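Local coordinates for coiled-coil and C2 domain-containing protein 1-like (Drosophila melanogaster, PDB 6EI6) that binds monophosphorylated phosphatidylinositols and regulates ESCRT-III in endosomal sorting, probably by keeping its core subunit Shrub from polymerising inappropriately, at residues L50-N55 with K256-I261; D84-S89 with P95-H100; I122-G127 with T140-E145; F195-R200 with G241-K246. One frame throughout, in Å; residues are numbered along the deposited sequence.

Interaction 1. Residues L50-N55 with K256-I261. With SO4 (sulfate ion), chain E.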
# COMPACT_ATOMS: atom_id res chain seq x y z
N LEU A 50 -0.70 -7.99 15.06
CA LEU A 50 -1.60 -6.85 15.10
C LEU A 50 -1.63 -6.12 13.75
O LEU A 50 -2.70 -5.86 13.19
CB LEU A 50 -1.19 -5.90 16.21
CG LEU A 50 -2.17 -4.79 16.49
CD1 LEU A 50 -3.52 -5.41 16.83
CD2 LEU A 50 -1.62 -3.91 17.61
N MET A 51 -0.44 -5.79 13.22
CA MET A 51 -0.36 -5.13 11.93
C MET A 51 -1.11 -5.89 10.86
O MET A 51 -1.81 -5.29 10.03
CB MET A 51 1.10 -4.94 11.51
CG MET A 51 1.26 -4.05 10.28
SD MET A 51 0.81 -2.32 10.63
CE MET A 51 2.10 -1.90 11.79
N MET A 52 -0.95 -7.23 10.83
CA MET A 52 -1.62 -8.02 9.80
C MET A 52 -3.14 -7.95 9.97
O MET A 52 -3.87 -7.85 8.98
CB MET A 52 -1.15 -9.47 9.84
CG MET A 52 0.17 -9.72 9.11
SD MET A 52 0.59 -11.49 8.95
CE MET A 52 -0.87 -12.11 8.12
N CYS A 53 -3.61 -7.99 11.21
CA CYS A 53 -5.05 -7.85 11.46
C CYS A 53 -5.59 -6.54 10.91
O CYS A 53 -6.64 -6.51 10.27
CB CYS A 53 -5.34 -7.95 12.96
SG CYS A 53 -5.00 -9.58 13.57
N LYS A 54 -4.89 -5.43 11.19
CA LYS A 54 -5.37 -4.11 10.78
C LYS A 54 -5.33 -3.96 9.26
O LYS A 54 -6.33 -3.55 8.65
CB LYS A 54 -4.57 -3.02 11.48
CG LYS A 54 -4.90 -3.00 12.94
CD LYS A 54 -4.09 -2.04 13.73
CE LYS A 54 -4.66 -1.97 15.16
NZ LYS A 54 -3.79 -1.20 16.11
N ASN A 55 -4.20 -4.33 8.64
CA ASN A 55 -4.09 -4.30 7.18
C ASN A 55 -5.23 -5.07 6.52
O ASN A 55 -5.90 -4.55 5.62
CB ASN A 55 -2.74 -4.90 6.72
CG ASN A 55 -1.53 -4.00 7.05
OD1 ASN A 55 -1.68 -2.90 7.56
ND2 ASN A 55 -0.33 -4.51 6.78
N LYS A 256 4.54 -14.83 0.83
CA LYS A 256 5.02 -16.13 1.29
C LYS A 256 5.38 -16.09 2.76
O LYS A 256 4.93 -16.94 3.54
CB LYS A 256 6.22 -16.58 0.46
CG LYS A 256 6.72 -17.97 0.81
CD LYS A 256 7.82 -18.45 -0.15
CE LYS A 256 8.12 -19.95 0.06
NZ LYS A 256 8.26 -20.74 -1.21
N GLN A 257 6.17 -15.09 3.17
CA GLN A 257 6.53 -14.99 4.57
C GLN A 257 5.39 -14.48 5.45
O GLN A 257 5.39 -14.75 6.65
CB GLN A 257 7.77 -14.12 4.77
CG GLN A 257 7.75 -12.76 4.18
CD GLN A 257 9.17 -12.21 4.06
OE1 GLN A 257 9.78 -12.28 2.98
NE2 GLN A 257 9.72 -11.70 5.17
N MET A 258 4.42 -13.77 4.88
CA MET A 258 3.23 -13.44 5.66
C MET A 258 2.45 -14.70 6.01
O MET A 258 1.93 -14.82 7.12
CB MET A 258 2.34 -12.44 4.90
CG MET A 258 2.91 -11.00 4.88
SD MET A 258 2.06 -9.87 3.75
CE MET A 258 0.42 -9.82 4.51
N GLU A 259 2.38 -15.64 5.07
CA GLU A 259 1.69 -16.89 5.34
C GLU A 259 2.39 -17.68 6.43
O GLU A 259 1.74 -18.32 7.26
CB GLU A 259 1.59 -17.72 4.06
CG GLU A 259 0.46 -17.28 3.16
CD GLU A 259 0.58 -17.85 1.75
OE1 GLU A 259 1.70 -18.31 1.37
OE2 GLU A 259 -0.44 -17.84 1.01
N HIS A 260 3.72 -17.64 6.48
CA HIS A 260 4.41 -18.35 7.54
C HIS A 260 3.97 -17.83 8.90
O HIS A 260 3.70 -18.62 9.81
CB HIS A 260 5.92 -18.27 7.35
CG HIS A 260 6.40 -18.90 6.07
ND1 HIS A 260 5.66 -19.86 5.40
CD2 HIS A 260 7.52 -18.71 5.34
CE1 HIS A 260 6.31 -20.22 4.30
NE2 HIS A 260 7.44 -19.54 4.24
N ILE A 261 3.84 -16.50 9.04
CA ILE A 261 3.37 -15.93 10.30
C ILE A 261 1.98 -16.44 10.65
O ILE A 261 1.68 -16.74 11.81
CB ILE A 261 3.39 -14.39 10.22
CG1 ILE A 261 4.83 -13.91 10.02
CG2 ILE A 261 2.68 -13.76 11.46
CD1 ILE A 261 4.99 -12.47 10.26
S SO4 E . -6.62 1.39 14.72
O1 SO4 E . -7.31 0.21 15.28
O2 SO4 E . -5.41 1.65 15.52
O3 SO4 E . -6.27 1.17 13.31
O4 SO4 E . -7.51 2.54 14.84
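Met52 reaches from helix 34-62 to Met258 and Ile261 on helix 255-263, and it is one party to every contact between them. Its CB points at the other helix, CG sits opposite the carbonyl carbon (chi1 -82°), and the chain runs out toward helix 255-263. CB and CG stop short of the partner helix; the sulfur makes the first touch. SD lies 4.0 Å from Ile261 CG2, the two side chains crossing at a slant, and also 4.0 Å from the backbone oxygen Met258 O. A bend at the last torsion (chi3 56°) then keeps the methyl CE beside that same oxygen, also 4.0 Å away, and brings it to 4.5 Å from Met258 CE. The two helices come from far ends of the chain: 34-62 forms a helical hairpin with 66-91, and 255-263 follows the last strand of the C2 domain. With CA atoms no closer than 8.4 Å, they meet through Met52, which touches two side chains and one backbone carbonyl, and Phe106 and Ile108 of an intervening loop also pack on it. Lys54 points elsewhere, its extended chain ending in a weak hydrogen bond from NZ to O2 of a sulfate ion at 3.3 Å, while Arg57 holds the same ion. A methionine in place of Lys54 would probably leave the sulfate with one cationic partner fewer, Arg57 remaining.

Interaction 2. Residues D84-S89 with P95-H100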
# COMPACT_ATOMS: atom_id res chain seq x y z
N ASP A 84 -1.02 -6.30 25.37
CA ASP A 84 -1.12 -5.57 26.64
C ASP A 84 -0.70 -6.45 27.81
O ASP A 84 -0.02 -5.99 28.73
CB ASP A 84 -2.55 -5.06 26.87
CG ASP A 84 -3.02 -4.07 25.82
OD1 ASP A 84 -2.17 -3.39 25.19
OD2 ASP A 84 -4.26 -3.99 25.62
N LEU A 85 -1.13 -7.71 27.80
CA LEU A 85 -0.75 -8.66 28.84
C LEU A 85 0.77 -8.83 28.93
O LEU A 85 1.32 -8.95 30.02
CB LEU A 85 -1.40 -10.02 28.57
CG LEU A 85 -2.83 -10.21 29.03
CD1 LEU A 85 -3.32 -11.57 28.55
CD2 LEU A 85 -2.87 -10.13 30.55
N VAL A 86 1.45 -8.88 27.78
CA VAL A 86 2.90 -9.06 27.80
C VAL A 86 3.58 -7.79 28.29
O VAL A 86 4.51 -7.84 29.11
CB VAL A 86 3.44 -9.48 26.41
CG1 VAL A 86 4.96 -9.50 26.44
CG2 VAL A 86 2.89 -10.83 25.99
N ARG A 87 3.13 -6.62 27.79
CA ARG A 87 3.70 -5.35 28.25
C ARG A 87 3.47 -5.15 29.74
O ARG A 87 4.35 -4.66 30.46
CB ARG A 87 3.10 -4.20 27.45
CG ARG A 87 3.63 -4.08 26.05
CD ARG A 87 2.69 -3.27 25.18
NE ARG A 87 3.32 -2.99 23.89
CZ ARG A 87 2.72 -2.42 22.84
NH1 ARG A 87 1.44 -2.05 22.90
NH2 ARG A 87 3.41 -2.24 21.72
N TYR A 88 2.31 -5.58 30.24
CA TYR A 88 1.98 -5.42 31.65
C TYR A 88 2.87 -6.30 32.53
O TYR A 88 3.41 -5.83 33.54
CB TYR A 88 0.50 -5.71 31.87
CG TYR A 88 0.10 -5.81 33.33
CD1 TYR A 88 -0.12 -4.66 34.09
CD2 TYR A 88 -0.04 -7.05 33.95
CE1 TYR A 88 -0.48 -4.75 35.43
CE2 TYR A 88 -0.40 -7.14 35.28
CZ TYR A 88 -0.61 -5.99 36.01
OH TYR A 88 -0.96 -6.08 37.34
N SER A 89 3.02 -7.58 32.17
CA SER A 89 3.94 -8.44 32.91
C SER A 89 5.33 -7.84 32.98
O SER A 89 6.04 -8.04 33.97
CB SER A 89 4.02 -9.82 32.26
OG SER A 89 4.89 -9.79 31.14
N PRO A 95 6.92 -13.10 35.71
CA PRO A 95 7.32 -13.94 34.59
C PRO A 95 6.55 -13.55 33.33
O PRO A 95 5.42 -13.06 33.40
CB PRO A 95 6.96 -15.36 35.06
CG PRO A 95 6.11 -15.19 36.28
CD PRO A 95 6.50 -13.88 36.88
N LEU A 96 7.22 -13.70 32.19
CA LEU A 96 6.54 -13.65 30.91
C LEU A 96 5.33 -14.59 30.94
O LEU A 96 5.39 -15.64 31.58
CB LEU A 96 7.52 -14.07 29.80
CG LEU A 96 8.36 -13.07 28.99
CD1 LEU A 96 8.02 -11.64 29.30
CD2 LEU A 96 9.88 -13.33 29.20
N PRO A 97 4.22 -14.23 30.30
CA PRO A 97 3.11 -15.19 30.19
C PRO A 97 3.50 -16.40 29.36
O PRO A 97 4.24 -16.30 28.38
CB PRO A 97 1.99 -14.38 29.53
CG PRO A 97 2.32 -12.95 29.83
CD PRO A 97 3.84 -12.88 29.87
N LYS A 98 3.01 -17.56 29.78
CA LYS A 98 3.05 -18.76 28.96
C LYS A 98 2.31 -18.54 27.64
O LYS A 98 1.31 -17.82 27.57
CB LYS A 98 2.42 -19.93 29.71
CG LYS A 98 3.17 -20.30 30.99
CD LYS A 98 3.09 -21.81 31.23
CE LYS A 98 3.16 -22.57 29.92
NZ LYS A 98 2.91 -24.02 30.15
N PHE A 99 2.78 -19.19 26.59
CA PHE A 99 2.12 -19.04 25.31
C PHE A 99 2.29 -20.32 24.51
O PHE A 99 3.01 -21.24 24.90
CB PHE A 99 2.70 -17.84 24.54
CG PHE A 99 4.15 -18.00 24.22
CD1 PHE A 99 4.56 -18.64 23.06
CD2 PHE A 99 5.12 -17.55 25.11
CE1 PHE A 99 5.91 -18.80 22.78
CE2 PHE A 99 6.48 -17.70 24.83
CZ PHE A 99 6.87 -18.32 23.67
N HIS A 100 1.64 -20.35 23.36
CA HIS A 100 1.69 -21.50 22.48
C HIS A 100 1.38 -20.97 21.10
O HIS A 100 1.12 -19.78 20.94
CB HIS A 100 0.69 -22.58 22.91
CG HIS A 100 -0.73 -22.11 22.86
ND1 HIS A 100 -1.29 -21.33 23.85
CD2 HIS A 100 -1.69 -22.26 21.91
CE1 HIS A 100 -2.54 -21.04 23.52
NE2 HIS A 100 -2.80 -21.59 22.35
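Ser89, near the end of helix 66-91, faces Pro97 on the segment that returns along the helix after the chain reverses and leads into strand 99-102. This is a helix-to-strand connection in which a proline-rich run, Pro95 to Pro97, lies against the last turns of the helix it has just left. CB of Pro97 points at the helix, and the ring spans from Ser89 to Leu85 and Val86, one turn earlier. Its CD edge meets the serine, 3.5 Å from Ser89 OG and 3.9 Å from Ser89 CB, while CG lies 4.1 Å from Leu85 O and 4.4 Å from Val86 CG2. CB of Leu96 points neither at the helix nor away from it, but the end of the chain comes nearer, bringing CD1 to 4.1 Å from Ser89 OG. CB of Pro95 points away, and the residue offers its carbonyl, with O 3.7 Å from Ser89 CB. Carbon against oxygen makes up most of the contact, with one apolar pair, Val86 and Pro97, and no polar bond between the segments; the buried hydroxyl has its polar needs met inside the helix. Beyond it, Val86 and Leu85 also pack on Leu268 of strand 265-268, the antiparallel partner of 99-102, and Leu96 rests on Ile35 and Met42 of helix 34-62; the reversal is thus tied to both helices of the hairpin. With chi1 at 80°, Ser89 OG stands between its own backbone N and carbonyl carbon, facing back down the helix, and it donates a hydrogen bond of 2.8 Å to Val86 O, tilted 24° from that carbonyl's plane.

Interaction 3. Residues I122-G127 with T140-E145. With SO4 (sulfate ion), chain D.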
# COMPACT_ATOMS: atom_id res chain seq x y z
N ILE A 122 -2.69 0.03 -12.19
CA ILE A 122 -2.61 1.43 -11.78
C ILE A 122 -3.93 2.11 -12.16
O ILE A 122 -4.41 1.95 -13.29
CB ILE A 122 -1.42 2.16 -12.43
CG1 ILE A 122 -0.13 1.54 -11.94
CG2 ILE A 122 -1.46 3.64 -12.11
CD1 ILE A 122 1.05 1.85 -12.81
N VAL A 123 -4.51 2.85 -11.22
CA VAL A 123 -5.77 3.55 -11.44
C VAL A 123 -5.52 5.03 -11.21
O VAL A 123 -5.14 5.44 -10.11
CB VAL A 123 -6.87 3.05 -10.50
CG1 VAL A 123 -8.17 3.75 -10.82
CG2 VAL A 123 -7.02 1.53 -10.60
N VAL A 124 -5.71 5.83 -12.26
CA VAL A 124 -5.70 7.29 -12.13
C VAL A 124 -7.15 7.69 -11.90
O VAL A 124 -8.00 7.55 -12.78
CB VAL A 124 -5.11 7.97 -13.37
CG1 VAL A 124 -4.91 9.46 -13.14
CG2 VAL A 124 -3.77 7.33 -13.75
N VAL A 125 -7.45 8.18 -10.70
CA VAL A 125 -8.83 8.33 -10.25
C VAL A 125 -9.38 9.73 -10.50
O VAL A 125 -10.52 9.88 -10.91
CB VAL A 125 -8.95 7.93 -8.76
CG1 VAL A 125 -10.38 8.07 -8.30
CG2 VAL A 125 -8.45 6.52 -8.54
N ARG A 126 -8.62 10.77 -10.19
CA ARG A 126 -9.18 12.11 -10.33
C ARG A 126 -8.13 13.12 -9.91
O ARG A 126 -7.23 12.82 -9.12
CB ARG A 126 -10.48 12.33 -9.51
CG ARG A 126 -10.32 12.23 -8.01
CD ARG A 126 -11.63 12.43 -7.23
NE ARG A 126 -11.36 12.99 -5.90
CZ ARG A 126 -12.22 13.03 -4.89
NH1 ARG A 126 -13.45 12.55 -5.02
NH2 ARG A 126 -11.85 13.57 -3.72
N GLY A 127 -8.26 14.33 -10.46
CA GLY A 127 -7.55 15.49 -9.97
C GLY A 127 -8.50 16.32 -9.13
O GLY A 127 -9.72 16.26 -9.28
N THR A 140 -6.77 18.50 -19.26
CA THR A 140 -5.68 17.80 -18.59
C THR A 140 -5.66 16.34 -19.00
O THR A 140 -6.66 15.76 -19.42
CB THR A 140 -5.80 17.92 -17.07
OG1 THR A 140 -7.18 17.84 -16.71
CG2 THR A 140 -5.26 19.25 -16.60
N TYR A 141 -4.47 15.77 -18.88
CA TYR A 141 -4.24 14.34 -19.03
C TYR A 141 -3.04 13.99 -18.15
O TYR A 141 -2.26 14.87 -17.77
CB TYR A 141 -4.05 13.94 -20.50
CG TYR A 141 -2.76 14.44 -21.10
CD1 TYR A 141 -2.67 15.72 -21.65
CD2 TYR A 141 -1.62 13.65 -21.10
CE1 TYR A 141 -1.49 16.19 -22.19
CE2 TYR A 141 -0.43 14.12 -21.63
CZ TYR A 141 -0.37 15.39 -22.17
OH TYR A 141 0.82 15.84 -22.69
N VAL A 142 -2.90 12.71 -17.81
CA VAL A 142 -1.87 12.25 -16.88
C VAL A 142 -1.04 11.17 -17.56
O VAL A 142 -1.59 10.22 -18.12
CB VAL A 142 -2.50 11.72 -15.57
CG1 VAL A 142 -1.42 11.42 -14.55
CG2 VAL A 142 -3.52 12.70 -15.02
N ARG A 143 0.28 11.34 -17.54
CA ARG A 143 1.21 10.31 -17.98
C ARG A 143 1.64 9.45 -16.80
O ARG A 143 1.90 9.97 -15.71
CB ARG A 143 2.45 10.93 -18.60
CG ARG A 143 2.20 11.80 -19.80
CD ARG A 143 3.52 12.09 -20.53
NE ARG A 143 3.30 12.84 -21.76
CZ ARG A 143 2.76 12.33 -22.87
NH1 ARG A 143 2.37 11.05 -22.92
NH2 ARG A 143 2.60 13.11 -23.94
N VAL A 144 1.75 8.15 -17.03
CA VAL A 144 2.12 7.18 -16.01
C VAL A 144 3.39 6.48 -16.46
O VAL A 144 3.48 6.02 -17.60
CB VAL A 144 1.01 6.15 -15.77
CG1 VAL A 144 1.47 5.11 -14.73
CG2 VAL A 144 -0.30 6.85 -15.36
N GLU A 145 4.37 6.42 -15.57
CA GLU A 145 5.65 5.80 -15.85
C GLU A 145 5.95 4.78 -14.76
O GLU A 145 6.11 5.15 -13.59
CB GLU A 145 6.75 6.85 -15.94
CG GLU A 145 8.13 6.30 -16.20
CD GLU A 145 9.09 7.37 -16.61
OE1 GLU A 145 8.71 8.56 -16.55
OE2 GLU A 145 10.23 7.03 -16.98
S SO4 D . 2.89 10.53 -27.12
O1 SO4 D . 1.68 10.50 -26.28
O2 SO4 D . 3.81 9.46 -26.69
O3 SO4 D . 2.52 10.32 -28.53
O4 SO4 D . 3.54 11.83 -26.98
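Ile122, Val124, Val142 and Val144 are the four buried residues that join strand 119-128 to strand 140-145, and they meet mainly through methyl groups. Two pairs slide past one another in opposite directions: Ile122 CD1 lies 3.8 Å from Val144 CG1, and Val124 CG2 lies 3.9 Å from Val144 CG2. The third pair is tip to tip, with Val124 CG1 4.0 Å from Val142 CG2. Val124 can serve both valines because its two methyls diverge; with chi1 at -171°, CG1 lies opposite the backbone N and goes to Val142, leaving CG2 for Val144. Phe195 of strand 192-199 packs on Ile122 and Val144 and widens the apolar layer.

Polar and charged interactions lie on the outer faces. Arg143 points away from the other strand and reaches a sulfate ion, giving a weak hydrogen bond from NH1 to O1 at 3.5 Å; Lys157 binds the same ion. Tyr141 CE2 stands 3.8 Å above the centre of the Arg143 guanidinium plane, and the ring of Tyr141 also meets that of Tyr198. On the far side, Arg126 pairs with Glu244, and Val125 and Arg126 together face that one residue in a classic beta bulge.

Here the axes of the two segments come within 9.3 Å and their directions differ by 140°, too far for backbone pairing: this is face-to-face packing of two four-stranded antiparallel sheets, the beta sandwich of a C2 domain.

Interaction 4. Residues F195-R200 with G241-K246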
# COMPACT_ATOMS: atom_id res chain seq x y z
N PHE A 195 3.61 9.99 -11.86
CA PHE A 195 2.42 10.55 -12.51
C PHE A 195 2.71 11.99 -12.89
O PHE A 195 2.96 12.83 -12.02
CB PHE A 195 1.21 10.50 -11.58
CG PHE A 195 0.80 9.13 -11.19
CD1 PHE A 195 1.42 8.48 -10.13
CD2 PHE A 195 -0.19 8.47 -11.90
CE1 PHE A 195 1.07 7.21 -9.79
CE2 PHE A 195 -0.57 7.19 -11.55
CZ PHE A 195 0.07 6.55 -10.48
N GLU A 196 2.62 12.31 -14.18
CA GLU A 196 2.83 13.67 -14.66
C GLU A 196 1.52 14.25 -15.15
O GLU A 196 0.88 13.67 -16.03
CB GLU A 196 3.91 13.71 -15.74
CG GLU A 196 5.26 13.40 -15.17
CD GLU A 196 6.32 13.24 -16.23
OE1 GLU A 196 5.97 13.32 -17.42
OE2 GLU A 196 7.51 13.04 -15.87
N ILE A 197 1.10 15.37 -14.57
CA ILE A 197 -0.18 15.98 -14.90
C ILE A 197 0.06 17.12 -15.90
O ILE A 197 0.84 18.04 -15.63
CB ILE A 197 -0.90 16.48 -13.64
CG1 ILE A 197 -1.23 15.31 -12.72
CG2 ILE A 197 -2.19 17.17 -14.02
CD1 ILE A 197 -0.15 15.00 -11.67
N TYR A 198 -0.57 17.04 -17.06
CA TYR A 198 -0.30 17.98 -18.14
C TYR A 198 -1.57 18.71 -18.54
O TYR A 198 -2.65 18.10 -18.61
CB TYR A 198 0.26 17.28 -19.36
CG TYR A 198 1.74 16.96 -19.31
CD1 TYR A 198 2.68 17.88 -19.73
CD2 TYR A 198 2.18 15.72 -18.88
CE1 TYR A 198 4.03 17.58 -19.70
CE2 TYR A 198 3.53 15.42 -18.86
CZ TYR A 198 4.44 16.35 -19.26
OH TYR A 198 5.78 16.03 -19.23
N SER A 199 -1.44 20.02 -18.79
CA SER A 199 -2.50 20.78 -19.45
C SER A 199 -2.29 20.71 -20.96
O SER A 199 -1.15 20.73 -21.44
CB SER A 199 -2.52 22.24 -18.99
OG SER A 199 -1.41 22.94 -19.53
N ARG A 200 -3.40 20.62 -21.71
CA ARG A 200 -3.34 20.43 -23.16
C ARG A 200 -3.29 21.80 -23.83
O ARG A 200 -4.31 22.47 -23.97
CB ARG A 200 -4.54 19.63 -23.65
CG ARG A 200 -4.34 18.91 -24.97
CD ARG A 200 -5.16 19.55 -26.09
NE ARG A 200 -6.61 19.59 -25.81
CZ ARG A 200 -7.50 18.67 -26.20
NH1 ARG A 200 -7.10 17.60 -26.91
NH2 ARG A 200 -8.79 18.81 -25.89
N GLY A 241 -3.10 21.76 -6.53
CA GLY A 241 -4.00 20.63 -6.36
C GLY A 241 -3.42 19.26 -6.05
O GLY A 241 -2.25 19.11 -5.64
N LYS A 242 -4.24 18.23 -6.25
CA LYS A 242 -3.91 16.87 -5.83
C LYS A 242 -4.37 15.88 -6.89
O LYS A 242 -5.27 16.17 -7.69
CB LYS A 242 -4.56 16.50 -4.49
CG LYS A 242 -3.99 17.21 -3.28
CD LYS A 242 -4.59 16.65 -2.02
CE LYS A 242 -5.93 17.29 -1.73
NZ LYS A 242 -5.77 18.33 -0.66
N LEU A 243 -3.77 14.69 -6.85
CA LEU A 243 -4.15 13.58 -7.71
C LEU A 243 -4.46 12.36 -6.84
O LEU A 243 -3.70 12.03 -5.93
CB LEU A 243 -3.04 13.26 -8.72
CG LEU A 243 -3.36 12.23 -9.81
CD1 LEU A 243 -4.43 12.74 -10.75
CD2 LEU A 243 -2.13 11.86 -10.58
N GLU A 244 -5.57 11.69 -7.13
CA GLU A 244 -5.98 10.50 -6.41
C GLU A 244 -5.74 9.27 -7.27
O GLU A 244 -6.17 9.22 -8.43
CB GLU A 244 -7.44 10.58 -6.00
CG GLU A 244 -7.90 9.34 -5.29
CD GLU A 244 -9.38 9.32 -5.07
OE1 GLU A 244 -10.02 10.37 -5.27
OE2 GLU A 244 -9.92 8.26 -4.71
N VAL A 245 -5.11 8.26 -6.68
CA VAL A 245 -4.51 7.17 -7.42
C VAL A 245 -4.63 5.87 -6.62
O VAL A 245 -4.62 5.87 -5.39
CB VAL A 245 -3.04 7.56 -7.73
CG1 VAL A 245 -2.16 6.34 -7.87
CG2 VAL A 245 -2.99 8.43 -8.97
N LYS A 246 -4.76 4.74 -7.33
CA LYS A 246 -4.70 3.41 -6.74
C LYS A 246 -3.60 2.60 -7.41
O LYS A 246 -3.37 2.72 -8.61
CB LYS A 246 -6.03 2.68 -6.90
CG LYS A 246 -7.23 3.38 -6.31
CD LYS A 246 -8.49 2.65 -6.73
CE LYS A 246 -9.64 2.98 -5.81
NZ LYS A 246 -10.86 2.24 -6.25
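The tight part of this contact is the ring of Phe195 against Val245, with Leu243 wedged in beside it. Val245 CG2 sits over one face of the ring, 3.9 Å from its centroid and 19° off the normal, a CH-pi contact. The other methyl, CG1, comes to 3.4 Å from Phe195 CZ; both branches lie on the same side of the ring, CG2 over the face and CG1 nearer the CZ end. Phe195 CG lies opposite its own carbonyl carbon, and chi2 of 84° turns the ring plane broadside to the valine. Leu243 crosses Phe195 at about a right angle; its CD2 meets Phe195 CB at 3.7 Å and also Ile197 CD1 at 3.9 Å. An alanine here instead of Phe195 is likely to leave both methyls of Val245 without the ring they pack on, while Leu243 CD2 would keep only CB of this residue.

The outward side is much looser. Glu196 and Lys242 point away from the opposing strand, and Tyr198 lies well clear of it; Tyr198 OH instead donates to Glu196 OE1 at 3.3 Å, coming from above the carboxylate plane. Glu244 turns outward to Arg126 and His227, and past Ser199 the chain leaves the strand, with Arg200 exposed in the loop.

Strands 192-199 and 241-249 belong to different sheets, their segment axes 9.6 Å apart and 127° apart in direction. An aromatic and aliphatic layer between two such obliquely crossed antiparallel sheets is the hydrophobic centre of a C2 beta sandwich.

How the interactions relate
Interactions 3 and 4 are two parts of one C2 core, their centres 5 Å apart. They share both sheets: Val125 N lies 2.8 Å from Glu244 O in one, and Tyr198 N lies 2.8 Å from Tyr141 O in the other. Interactions 1 and 2 belong to the helical part, with centres 21 Å apart and helices 34-62 and 66-91 following each other in the chain. Interaction 1, about 14 Å from interaction 4 between nearest atoms, brings the helix that follows strand 241-249 back onto the hairpin. Interaction 2 lies farthest out, its centre 49 Å from those of interactions 3 and 4. The sulfates in interactions 1 and 3 probably come from the crystallisation liquor.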